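Local coordinates for protein trichothecene 3-O-acetyltransferase (Gibberella zeae, PDB 2RKV) that transfers an acetyl group from acetyl-CoA to the 3-hydroxyl of trichothecene mycotoxins such as T-2 toxin and deoxynivalenol, as a member of the BAHD acyltransferase superfamily, at residues D282-T287 with S317-I322; E67-G71 with P358-N362. All blocks are in the same frame, centred on the assembly; numbering follows the deposited sequence.

Contact 1 of 2, residues D282-T287 with S317-I322; sequences DGSAPT and STIGEI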
loop_
_atom_site.group_PDB
_atom_site.type_symbol
_atom_site.label_atom_id
_atom_site.label_comp_id
_atom_site.label_asym_id
_atom_site.label_seq_id
_atom_site.Cartn_x
_atom_site.Cartn_y
_atom_site.Cartn_z
ATOM N N ASP A 282 23.877 15.450 10.680
ATOM C CA ASP A 282 24.091 15.488 12.126
ATOM C C ASP A 282 23.011 14.724 12.894
ATOM O O ASP A 282 21.854 14.686 12.479
ATOM C CB ASP A 282 24.153 16.933 12.634
ATOM C CG ASP A 282 24.753 17.031 14.025
ATOM O OD1 ASP A 282 25.960 16.747 14.175
ATOM O OD2 ASP A 282 24.020 17.382 14.968
ATOM N N GLY A 283 23.398 14.138 14.026
ATOM C CA GLY A 283 22.456 13.443 14.905
ATOM C C GLY A 283 21.311 14.303 15.413
ATOM O O GLY A 283 20.268 13.784 15.815
ATOM N N SER A 284 21.499 15.623 15.400
ATOM C CA SER A 284 20.473 16.546 15.872
ATOM C C SER A 284 19.363 16.779 14.840
ATOM O O SER A 284 18.339 17.379 15.154
ATOM C CB SER A 284 21.097 17.884 16.294
ATOM O OG SER A 284 21.640 18.553 15.171
ATOM N N ALA A 285 19.576 16.306 13.615
ATOM C CA ALA A 285 18.589 16.449 12.544
ATOM C C ALA A 285 17.269 15.785 12.946
ATOM O O ALA A 285 17.275 14.629 13.388
ATOM C CB ALA A 285 19.110 15.844 11.259
ATOM N N PRO A 286 16.145 16.516 12.814
ATOM C CA PRO A 286 14.834 15.915 13.085
ATOM C C PRO A 286 14.557 14.749 12.144
ATOM O O PRO A 286 15.041 14.736 11.006
ATOM C CB PRO A 286 13.853 17.061 12.817
ATOM C CG PRO A 286 14.693 18.318 12.972
ATOM C CD PRO A 286 16.029 17.936 12.435
ATOM N N THR A 287 13.814 13.768 12.647
ATOM C CA THR A 287 13.349 12.651 11.827
ATOM C C THR A 287 11.910 12.322 12.190
ATOM O O THR A 287 11.555 12.244 13.374
ATOM C CB THR A 287 14.257 11.390 11.923
ATOM O OG1 THR A 287 13.709 10.333 11.116
ATOM C CG2 THR A 287 14.413 10.888 13.355
ATOM N N SER A 317 11.360 12.654 16.263
ATOM C CA SER A 317 12.532 12.523 17.129
ATOM C C SER A 317 13.724 13.128 16.393
ATOM O O SER A 317 13.542 14.007 15.539
ATOM C CB SER A 317 12.767 11.044 17.484
ATOM O OG SER A 317 13.794 10.874 18.463
ATOM N N THR A 318 14.935 12.693 16.742
ATOM C CA THR A 318 16.130 13.078 15.992
ATOM C C THR A 318 16.869 11.839 15.518
ATOM O O THR A 318 16.774 10.770 16.126
ATOM C CB THR A 318 17.101 13.974 16.817
ATOM O OG1 THR A 318 17.592 13.242 17.948
ATOM C CG2 THR A 318 16.414 15.271 17.280
ATOM N N ILE A 319 17.605 11.992 14.425
ATOM C CA ILE A 319 18.399 10.909 13.849
ATOM C C ILE A 319 19.280 10.210 14.899
ATOM O O ILE A 319 19.292 8.991 14.990
ATOM C CB ILE A 319 19.221 11.446 12.649
ATOM C CG1 ILE A 319 18.261 11.865 11.523
ATOM C CG2 ILE A 319 20.261 10.439 12.180
ATOM C CD1 ILE A 319 17.670 10.705 10.736
ATOM N N GLY A 320 19.995 10.994 15.704
ATOM C CA GLY A 320 20.866 10.428 16.739
ATOM C C GLY A 320 20.122 9.659 17.816
ATOM O O GLY A 320 20.554 8.571 18.217
ATOM N N GLU A 321 19.006 10.218 18.290
ATOM C CA GLU A 321 18.223 9.570 19.348
ATOM C C GLU A 321 17.656 8.239 18.850
ATOM O O GLU A 321 17.741 7.227 19.540
ATOM C CB GLU A 321 17.096 10.477 19.837
ATOM C CG GLU A 321 16.399 9.970 21.098
ATOM N N ILE A 322 17.095 8.249 17.645
ATOM C CA ILE A 322 16.531 7.023 17.069
ATOM C C ILE A 322 17.599 5.954 16.836
ATOM O O ILE A 322 17.389 4.787 17.149
ATOM C CB ILE A 322 15.708 7.311 15.779
ATOM C CG1 ILE A 322 14.503 8.192 16.103
ATOM C CG2 ILE A 322 15.267 6.008 15.089
ATOM C CD1 ILE A 322 13.505 7.574 17.101
HETATM O O HOH W 1 19.856 13.919 18.904
#

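Contact 2 of 2, residues E67-G71 with P358-N362; sequences EGNTG and PDKSN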
loop_
_atom_site.group_PDB
_atom_site.type_symbol
_atom_site.label_atom_id
_atom_site.label_comp_id
_atom_site.label_asym_id
_atom_site.label_seq_id
_atom_site.Cartn_x
_atom_site.Cartn_y
_atom_site.Cartn_z
ATOM N N GLU A 67 -11.465 27.351 -9.469
ATOM C CA GLU A 67 -10.400 28.021 -8.725
ATOM C C GLU A 67 -10.710 27.949 -7.230
ATOM O O GLU A 67 -11.805 28.319 -6.796
ATOM C CB GLU A 67 -10.247 29.465 -9.198
ATOM C CG GLU A 67 -9.770 29.581 -10.652
ATOM C CD GLU A 67 -10.898 29.565 -11.689
ATOM O OE1 GLU A 67 -12.080 29.332 -11.334
ATOM O OE2 GLU A 67 -10.588 29.781 -12.880
ATOM N N GLY A 68 -9.764 27.433 -6.449
ATOM C CA GLY A 68 -9.983 27.242 -5.007
ATOM C C GLY A 68 -11.110 26.276 -4.632
ATOM O O GLY A 68 -11.666 26.349 -3.529
ATOM N N ASN A 69 -11.453 25.369 -5.548
ATOM C CA ASN A 69 -12.388 24.284 -5.252
ATOM C C ASN A 69 -11.922 23.034 -5.975
ATOM O O ASN A 69 -12.000 22.947 -7.200
ATOM C CB ASN A 69 -13.819 24.649 -5.648
ATOM C CG ASN A 69 -14.854 23.653 -5.129
ATOM O OD1 ASN A 69 -14.617 22.442 -5.072
ATOM N ND2 ASN A 69 -16.021 24.169 -4.755
ATOM N N THR A 70 -11.415 22.072 -5.212
ATOM C CA THR A 70 -10.787 20.891 -5.800
ATOM C C THR A 70 -11.825 19.849 -6.220
ATOM O O THR A 70 -11.477 18.801 -6.756
ATOM C CB THR A 70 -9.709 20.275 -4.867
ATOM O OG1 THR A 70 -10.243 20.110 -3.550
ATOM C CG2 THR A 70 -8.473 21.190 -4.794
ATOM N N GLY A 71 -13.093 20.170 -5.986
ATOM C CA GLY A 71 -14.211 19.347 -6.438
ATOM C C GLY A 71 -14.442 18.110 -5.591
ATOM O O GLY A 71 -13.852 17.952 -4.520
ATOM N N PRO A 358 -13.643 23.248 0.716
ATOM C CA PRO A 358 -13.770 22.998 -0.729
ATOM C C PRO A 358 -12.410 22.904 -1.423
ATOM O O PRO A 358 -12.270 22.170 -2.401
ATOM C CB PRO A 358 -14.545 24.220 -1.240
ATOM C CG PRO A 358 -15.248 24.764 -0.033
ATOM C CD PRO A 358 -14.322 24.495 1.123
ATOM N N ASP A 359 -11.417 23.634 -0.915
ATOM C CA ASP A 359 -10.057 23.548 -1.457
ATOM C C ASP A 359 -9.229 22.582 -0.609
ATOM O O ASP A 359 -8.728 22.949 0.452
ATOM C CB ASP A 359 -9.386 24.933 -1.504
ATOM C CG ASP A 359 -8.036 24.920 -2.232
ATOM O OD1 ASP A 359 -7.515 23.832 -2.564
ATOM O OD2 ASP A 359 -7.499 26.018 -2.491
ATOM N N LYS A 360 -9.078 21.354 -1.097
ATOM C CA LYS A 360 -8.368 20.304 -0.362
ATOM C C LYS A 360 -6.885 20.210 -0.728
ATOM O O LYS A 360 -6.186 19.315 -0.260
ATOM C CB LYS A 360 -9.063 18.952 -0.566
ATOM C CG LYS A 360 -10.473 18.915 0.011
ATOM C CD LYS A 360 -11.231 17.648 -0.416
ATOM C CE LYS A 360 -12.576 17.531 0.284
ATOM N NZ LYS A 360 -13.454 18.722 0.071
ATOM N N SER A 361 -6.406 21.164 -1.530
ATOM C CA SER A 361 -5.059 21.090 -2.109
ATOM C C SER A 361 -3.909 21.166 -1.081
ATOM O O SER A 361 -2.780 20.761 -1.390
ATOM C CB SER A 361 -4.871 22.171 -3.173
ATOM O OG SER A 361 -4.924 23.459 -2.584
ATOM N N ASN A 362 -4.192 21.673 0.116
ATOM C CA ASN A 362 -3.165 21.793 1.167
ATOM C C ASN A 362 -3.043 20.569 2.071
ATOM O O ASN A 362 -2.144 20.506 2.914
ATOM C CB ASN A 362 -3.411 23.019 2.054
ATOM C CG ASN A 362 -3.283 24.332 1.305
ATOM O OD1 ASN A 362 -2.481 24.468 0.375
ATOM N ND2 ASN A 362 -4.078 25.311 1.718
HETATM O O HOH W 2 -13.565 19.784 -2.485
HETATM O O HOH W 3 -15.067 16.669 -1.799
#

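Contact 1 of 2, residues D282-T287 with S317-I322
Strand 286-294 begins here beside the end of its antiparallel neighbour 310-318, at the edge of a mixed seven-stranded sheet, where the outer strand turns directly into helix 319-324. Thr-287 and Ser-317 form the hydrogen-bonded pair: Thr-287 N reaches Ser-317 O at 2.9 Å, and Thr-287 O accepts in return from Ser-317 N. Pro-286 and Thr-318 follow as a non-hydrogen-bonded pair, their CA atoms 4.3 Å apart. Beyond them the pairing passes to the helix start. Ile-319 N points almost straight down the carbonyl of Ala-285, whereas Gly-320 N meets Gly-283 O at 2.8 Å, in the carbonyl plane and on a lone pair (C=O...N 119°). Gly-283 and Gly-320 come close here, CA to CA 3.9 Å. A type I turn from Asp-282 to Ala-285 presents the Gly-283 carbonyl, and its Asx turn is closed by Asp-282 OD2, which accepts from both N and OG of Ser-284.

Thr-318 is the N-cap. With OG1 set between its backbone N and carbonyl carbon (chi1 63°), it accepts a weak bond from Glu-321 N; a water donates to Gly-283 O. On the buried side, Thr-287 crosses Ile-319 at about a right angle: Thr-287 CB meets Ile-319 CD1 at 3.7 Å, while Thr-287 CG2 lies 3.4 Å from Thr-318 C. Thr-287 OG1 bonds to Thr-373 and Trp-270. The Gly-283 and Ala-285 carbonyls thus take up two N-H groups of the helix's first turn, which have no preceding helical carbonyls to use.

Contact 2 of 2, residues E67-G71 with P358-N362
Thr-70 is gripped at both its backbone and its side chain by the loop that starts at Pro-358. Its N donates to Pro-358 O at 2.9 Å and its OG1 donates to the same oxygen at 3.1 Å, the two arriving from opposite faces of the carbonyl plane. OG1 also accepts from Lys-360 N at 3.0 Å with an N-H...O angle of 161°, so one hydroxyl links two backbone groups. The torsion that allows this sets OG1 between the backbone N and the carbonyl carbon (chi1 49°); Thr-70 CG2 then comes 3.6 Å from Asp-359 OD1, the two side chains crossing at about a right angle. Close by, Lys-360 CB approaches Thr-70 OG1 at 3.4 Å. Behind these bonds, one water donates to Gly-71 O and Pro-358 O and accepts from Lys-360 NZ at 2.8 Å, while a second spans Gly-71 O and, weakly, NZ. The bent end of the lysine turns back to the end of helix 340-356, where NZ bonds to Leu-354 O and to Asn-357 O just after it.

The contact joins two irregular loops, one between strands 59-63 and 72-76 of a small antiparallel sheet, the other following helix 340-356, and each carries an Asx turn. Asn-69 OD1 accepts from Gly-71 N in the carbonyl plane; Asp-359 OD1 accepts from both N and OG of Ser-361, which approach from one face of the carboxylate.

Around exposed Gly-68 and Pro-358 the hold is looser, for neither Gly-68 nor Asn-69 hydrogen-bonds to 358-362. The side chains of Asn-69 and Pro-358 cross at about a right angle, Asn-69 ND2 3.8 Å from Pro-358 CB, and Gly-68 O touches Asp-359 CB at 3.4 Å by van der Waals contact.

How the contacts relate
Contacts 1 and 2 are separate sites, their centres 35 Å apart and their nearest atoms about 19 Å apart. Along the chain, contact 1 is nested inside the long loop that contact 2 closes between 67-71 and 358-362. Both lie well out from the middle of the chain, 27 Å and 25 Å from its centre. Strands 286-294 and 310-318, paired at one end in contact 1, also carry pocket residues: Arg-291, Val-293 and Asp-294 line the coenzyme A site, and Ala-292 and Gln-310 belong to both pockets. The Lys-360 side chain of contact 2 is about 12 Å from the bound T-2 toxin, too far to touch it.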